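Long-range contact in probable acetyltransferase (Thermus thermophilus, PDB 3EXN), which probably transfers an acyl group from a coenzyme A thioester to an acceptor, as a member of the GCN5-related N-acetyltransferase family, and binds acetyl coenzyme A: residues M7-A15 and R103-F113. Sequence-based numbering, arbitrary orientation.
Sequences MHVLTLDLA and RGLGRQALERF. With ACO (acetyl coenzyme *a), chain C.
The amide of Gln-108 meets the backbone of Leu-10 and Leu-12 in an orientation that is doubtful as deposited. Its OE1 lies 3.0 Å from the carbonyl oxygen Leu-10 O, and its NE2 lies 2.8 Å from the amide nitrogen Leu-12 N. With the amide turned over, both pairs could be hydrogen bonds. With an alanine here the amide would be gone, which would probably open a gap beside Leu-12 CB and take away a possible partner of Leu-10 O and Leu-12 N.

Leu-12 makes the central apolar contact. Its CG is anti to the backbone N (chi1 -168°), which directs the branches at the first turns of the helix. Leu-12 CD2 packs 3.7 Å from Ala-109 CB, and Leu-12 CD1 meets Leu-105 CD2. Leu-69 and Val-74 of the sheet also touch this leucine. Further along, Leu-14 CD2 comes 4.2 Å from Phe-113 CB, while the phenylalanine ring turns away toward Leu-77 and Ala-79.

The outer side is more polar and more exposed. Arg-112 was modelled in two conformers; in one of them Thr-11 CG2 lies over a face of the guanidinium, 3.6 Å from Arg-112 NH2. Near the start of the helix, Arg-103 NH2 comes to the edge of the His-8 ring, close to its plane. The ring and guanidinium planes are 40° apart. One water donates to Val-9 O and accepts a weak bond from Arg-103 NH1.

The N-terminal end of the helix and the loop before it bind the cofactor. Gly-104 N, Gly-106 N and Arg-107 N each donate to a pyrophosphate oxygen of acetyl coenzyme A; the bond from Gly-106 N to O5A is 2.8 Å. A CB on Gly-106 would clash with the ligand. Residues 7-15 thus lead into the first strand of the sheet while packing on the pyrophosphate-binding loop and helix of the GNAT fold.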
loop_
_atom_site.group_PDB
_atom_site.type_symbol
_atom_site.label_atom_id
_atom_site.label_comp_id
_atom_site.label_asym_id
_atom_site.label_seq_id
_atom_site.Cartn_x
_atom_site.Cartn_y
_atom_site.Cartn_z
HETATM N N MSE A 7 -24.198 -2.759 -10.976
HETATM C CA MSE A 7 -23.773 -3.976 -10.187
HETATM C C MSE A 7 -22.394 -3.782 -9.498
HETATM O O MSE A 7 -21.571 -2.936 -9.911
HETATM C CB MSE A 7 -23.780 -5.189 -11.116
HETATM C CG MSE A 7 -25.091 -5.334 -11.932
HETATM SE SE MSE A 7 -24.746 -6.482 -13.494
HETATM C CE MSE A 7 -23.797 -7.786 -12.440
ATOM N N HIS A 8 -22.172 -4.515 -8.408
ATOM C CA HIS A 8 -20.958 -4.374 -7.625
ATOM C C HIS A 8 -20.377 -5.712 -7.293
ATOM O O HIS A 8 -21.069 -6.573 -6.726
ATOM C CB HIS A 8 -21.239 -3.656 -6.308
ATOM C CG HIS A 8 -21.487 -2.193 -6.472
ATOM N ND1 HIS A 8 -20.511 -1.248 -6.250
ATOM C CD2 HIS A 8 -22.590 -1.516 -6.863
ATOM C CE1 HIS A 8 -21.010 -0.044 -6.476
ATOM N NE2 HIS A 8 -22.270 -0.179 -6.849
ATOM N N VAL A 9 -19.099 -5.881 -7.646
ATOM C CA VAL A 9 -18.272 -6.924 -7.072
ATOM C C VAL A 9 -17.888 -6.406 -5.666
ATOM O O VAL A 9 -17.559 -5.186 -5.477
ATOM C CB VAL A 9 -16.957 -7.166 -7.918
ATOM C CG1 VAL A 9 -15.991 -8.055 -7.182
ATOM C CG2 VAL A 9 -17.273 -7.739 -9.294
ATOM N N LEU A 10 -17.875 -7.333 -4.712
ATOM C CA LEU A 10 -17.662 -7.012 -3.297
ATOM C C LEU A 10 -16.302 -7.466 -2.798
ATOM O O LEU A 10 -15.700 -6.754 -1.987
ATOM C CB LEU A 10 -18.749 -7.660 -2.415
ATOM C CG LEU A 10 -20.195 -7.273 -2.729
ATOM C CD1 LEU A 10 -21.178 -8.186 -1.889
ATOM C CD2 LEU A 10 -20.383 -5.824 -2.457
ATOM N N THR A 11 -15.825 -8.635 -3.257
ATOM C CA THR A 11 -14.626 -9.277 -2.716
ATOM C C THR A 11 -13.428 -8.778 -3.521
ATOM O O THR A 11 -13.426 -8.832 -4.738
ATOM C CB THR A 11 -14.702 -10.834 -2.809
ATOM O OG1 THR A 11 -15.830 -11.311 -2.021
ATOM C CG2 THR A 11 -13.426 -11.469 -2.255
ATOM N N LEU A 12 -12.410 -8.309 -2.813
ATOM C CA LEU A 12 -11.259 -7.667 -3.422
ATOM C C LEU A 12 -10.207 -8.744 -3.493
ATOM O O LEU A 12 -9.884 -9.332 -2.455
ATOM C CB LEU A 12 -10.810 -6.492 -2.509
ATOM C CG LEU A 12 -9.825 -5.464 -2.986
ATOM C CD1 LEU A 12 -10.384 -4.573 -4.121
ATOM C CD2 LEU A 12 -9.372 -4.696 -1.760
ATOM N N ASP A 13 -9.655 -8.971 -4.681
ATOM C CA ASP A 13 -8.555 -9.928 -4.878
ATOM C C ASP A 13 -7.163 -9.289 -4.843
ATOM O O ASP A 13 -6.927 -8.228 -5.438
ATOM C CB ASP A 13 -8.727 -10.660 -6.178
ATOM C CG ASP A 13 -10.042 -11.451 -6.229
ATOM O OD1 ASP A 13 -10.464 -11.991 -5.170
ATOM O OD2 ASP A 13 -10.638 -11.529 -7.323
ATOM N N LEU A 14 -6.240 -9.968 -4.175
ATOM C CA LEU A 14 -4.882 -9.449 -4.023
ATOM C C LEU A 14 -4.012 -10.300 -4.950
ATOM O O LEU A 14 -3.720 -11.452 -4.604
ATOM C CB LEU A 14 -4.441 -9.594 -2.554
ATOM C CG LEU A 14 -4.777 -8.448 -1.588
ATOM C CD1 LEU A 14 -6.285 -8.173 -1.457
ATOM C CD2 LEU A 14 -4.206 -8.733 -0.254
ATOM N N ALA A 15 -3.687 -9.725 -6.122
ATOM C CA ALA A 15 -2.884 -10.357 -7.184
ATOM C C ALA A 15 -1.405 -9.945 -7.031
ATOM O O ALA A 15 -1.056 -8.791 -7.199
ATOM C CB ALA A 15 -3.402 -9.926 -8.592
ATOM N N ARG A 103 -15.413 3.297 0.178
ATOM C CA ARG A 103 -16.368 2.189 0.050
ATOM C C ARG A 103 -15.877 0.992 0.864
ATOM O O ARG A 103 -16.360 -0.108 0.693
ATOM C CB ARG A 103 -16.534 1.736 -1.403
ATOM C CG ARG A 103 -16.617 2.856 -2.431
ATOM C CD ARG A 103 -17.073 2.347 -3.807
ATOM N NE ARG A 103 -16.521 1.019 -4.127
ATOM C CZ ARG A 103 -16.961 0.233 -5.114
ATOM N NH1 ARG A 103 -16.413 -0.951 -5.322
ATOM N NH2 ARG A 103 -17.956 0.626 -5.897
ATOM N N GLY A 104 -14.913 1.209 1.739
ATOM C CA GLY A 104 -14.369 0.141 2.559
ATOM C C GLY A 104 -13.301 -0.735 1.949
ATOM O O GLY A 104 -12.870 -1.707 2.601
ATOM N N LEU A 105 -12.836 -0.421 0.743
ATOM C CA LEU A 105 -11.841 -1.277 0.091
ATOM C C LEU A 105 -10.442 -1.237 0.758
ATOM O O LEU A 105 -9.740 -2.270 0.789
ATOM C CB LEU A 105 -11.738 -0.948 -1.376
ATOM C CG LEU A 105 -12.995 -1.130 -2.208
ATOM C CD1 LEU A 105 -12.765 -0.584 -3.572
ATOM C CD2 LEU A 105 -13.465 -2.612 -2.327
ATOM N N GLY A 106 -10.083 -0.092 1.344
ATOM C CA GLY A 106 -8.799 0.064 2.056
ATOM C C GLY A 106 -8.790 -0.872 3.245
ATOM O O GLY A 106 -7.819 -1.637 3.447
ATOM N N ARG A 107 -9.890 -0.866 4.005
ATOM C CA ARG A 107 -9.977 -1.754 5.166
ATOM C C ARG A 107 -9.956 -3.243 4.753
ATOM O O ARG A 107 -9.280 -4.061 5.359
ATOM C CB ARG A 107 -11.252 -1.474 6.009
ATOM C CG ARG A 107 -11.378 -2.498 7.135
ATOM C CD ARG A 107 -12.528 -2.219 8.128
ATOM N NE ARG A 107 -12.711 -3.357 9.035
ATOM C CZ ARG A 107 -11.931 -3.664 10.087
ATOM N NH1 ARG A 107 -10.872 -2.920 10.426
ATOM N NH2 ARG A 107 -12.214 -4.736 10.830
ATOM N N GLN A 108 -10.663 -3.574 3.695
ATOM C CA GLN A 108 -10.735 -4.963 3.240
ATOM C C GLN A 108 -9.329 -5.450 2.822
ATOM O O GLN A 108 -8.953 -6.594 3.151
ATOM C CB GLN A 108 -11.713 -5.125 2.073
ATOM C CG GLN A 108 -11.992 -6.618 1.762
ATOM C CD GLN A 108 -12.874 -6.856 0.556
ATOM O OE1 GLN A 108 -13.698 -6.003 0.149
ATOM N NE2 GLN A 108 -12.696 -8.002 -0.031
ATOM N N ALA A 109 -8.584 -4.582 2.115
ATOM C CA ALA A 109 -7.247 -4.945 1.577
ATOM C C ALA A 109 -6.291 -5.206 2.755
ATOM O O ALA A 109 -5.512 -6.170 2.766
ATOM C CB ALA A 109 -6.692 -3.847 0.662
ATOM N N LEU A 110 -6.391 -4.349 3.762
ATOM C CA LEU A 110 -5.542 -4.463 4.935
ATOM C C LEU A 110 -5.839 -5.741 5.726
ATOM O O LEU A 110 -4.895 -6.458 6.185
ATOM C CB LEU A 110 -5.757 -3.249 5.828
ATOM C CG LEU A 110 -4.739 -2.912 6.876
ATOM C CD1 LEU A 110 -3.328 -2.862 6.259
ATOM C CD2 LEU A 110 -5.167 -1.553 7.476
ATOM N N GLU A 111 -7.124 -6.058 5.865
ATOM C CA GLU A 111 -7.508 -7.225 6.660
ATOM C C GLU A 111 -7.157 -8.505 5.881
ATOM O O GLU A 111 -6.696 -9.479 6.481
ATOM C CB GLU A 111 -8.983 -7.151 7.126
ATOM C CG GLU A 111 -9.309 -5.944 8.129
ATOM C CD GLU A 111 -8.173 -5.624 9.187
ATOM O OE1 GLU A 111 -7.501 -6.551 9.684
ATOM O OE2 GLU A 111 -7.953 -4.429 9.539
ATOM N N ARG A 112 -7.344 -8.495 4.562
ATOM C CA ARG A 112 -6.977 -9.676 3.768
ATOM C C ARG A 112 -5.459 -9.903 3.800
ATOM O O ARG A 112 -4.997 -11.080 3.853
ATOM C CB ARG A 112 -7.472 -9.593 2.337
ATOM C CG ARG A 112 -8.973 -9.789 2.247
ATOM C CD ARG A 112 -9.454 -10.104 0.875
ATOM N NE ARG A 112 -10.901 -9.983 0.846
ATOM C CZ ARG A 112 -11.749 -10.903 1.309
ATOM N NH1 ARG A 112 -11.302 -12.061 1.812
ATOM N NH2 ARG A 112 -13.056 -10.679 1.253
ATOM N N PHE A 113 -4.688 -8.812 3.793
ATOM C CA PHE A 113 -3.213 -8.929 3.808
ATOM C C PHE A 113 -2.766 -9.417 5.195
ATOM O O PHE A 113 -1.992 -10.371 5.307
ATOM C CB PHE A 113 -2.579 -7.597 3.414
ATOM C CG PHE A 113 -1.088 -7.555 3.621
ATOM C CD1 PHE A 113 -0.258 -8.430 2.919
ATOM C CD2 PHE A 113 -0.530 -6.700 4.557
ATOM C CE1 PHE A 113 1.131 -8.442 3.136
ATOM C CE2 PHE A 113 0.891 -6.694 4.780
ATOM C CZ PHE A 113 1.689 -7.533 4.087
HETATM O O5B ACO C . -12.281 3.417 5.311
HETATM P P1A ACO C . -12.230 2.810 3.775
HETATM O O1A ACO C . -13.487 3.284 3.045
HETATM O O2A ACO C . -11.749 1.370 3.861
HETATM O O3A ACO C . -10.972 3.681 3.215
HETATM P P2A ACO C . -10.481 3.668 1.698
HETATM O O4A ACO C . -10.783 5.074 1.170
HETATM O O5A ACO C . -11.084 2.530 0.911
HETATM O O6A ACO C . -8.872 3.461 1.984
HETATM C CBP ACO C . -6.875 4.920 1.967
HETATM C CCP ACO C . -8.069 4.365 2.766
HETATM C CDP ACO C . -5.999 3.721 1.654
HETATM C CEP ACO C . -6.059 5.913 2.788
HETATM C CAP ACO C . -7.378 5.589 0.658
HETATM O OAP ACO C . -8.223 6.732 0.956
HETATM C C9P ACO C . -6.261 6.110 -0.226
HETATM O O9P ACO C . -5.770 5.425 -1.112
HETATM N N8P ACO C . -5.863 7.361 -0.007
HETATM C C7P ACO C . -4.853 8.042 -0.840
HETATM C C6P ACO C . -3.474 7.387 -0.801
HETATM C C5P ACO C . -2.942 7.313 0.623
HETATM O O5P ACO C . -3.037 8.274 1.416
HETATM N N4P ACO C . -2.376 6.142 0.955
HETATM C C3P ACO C . -1.805 5.924 2.265
HETATM C C2P ACO C . -0.340 6.282 2.299
HETATM S S1P ACO C . 0.413 5.965 3.901
HETATM C C ACO C . 0.607 4.295 3.697
HETATM O O ACO C . 0.230 3.785 2.674
HETATM C CH3 ACO C . 1.248 3.455 4.785
HETATM O O HOH W 1 -18.013 -2.925 -7.484
#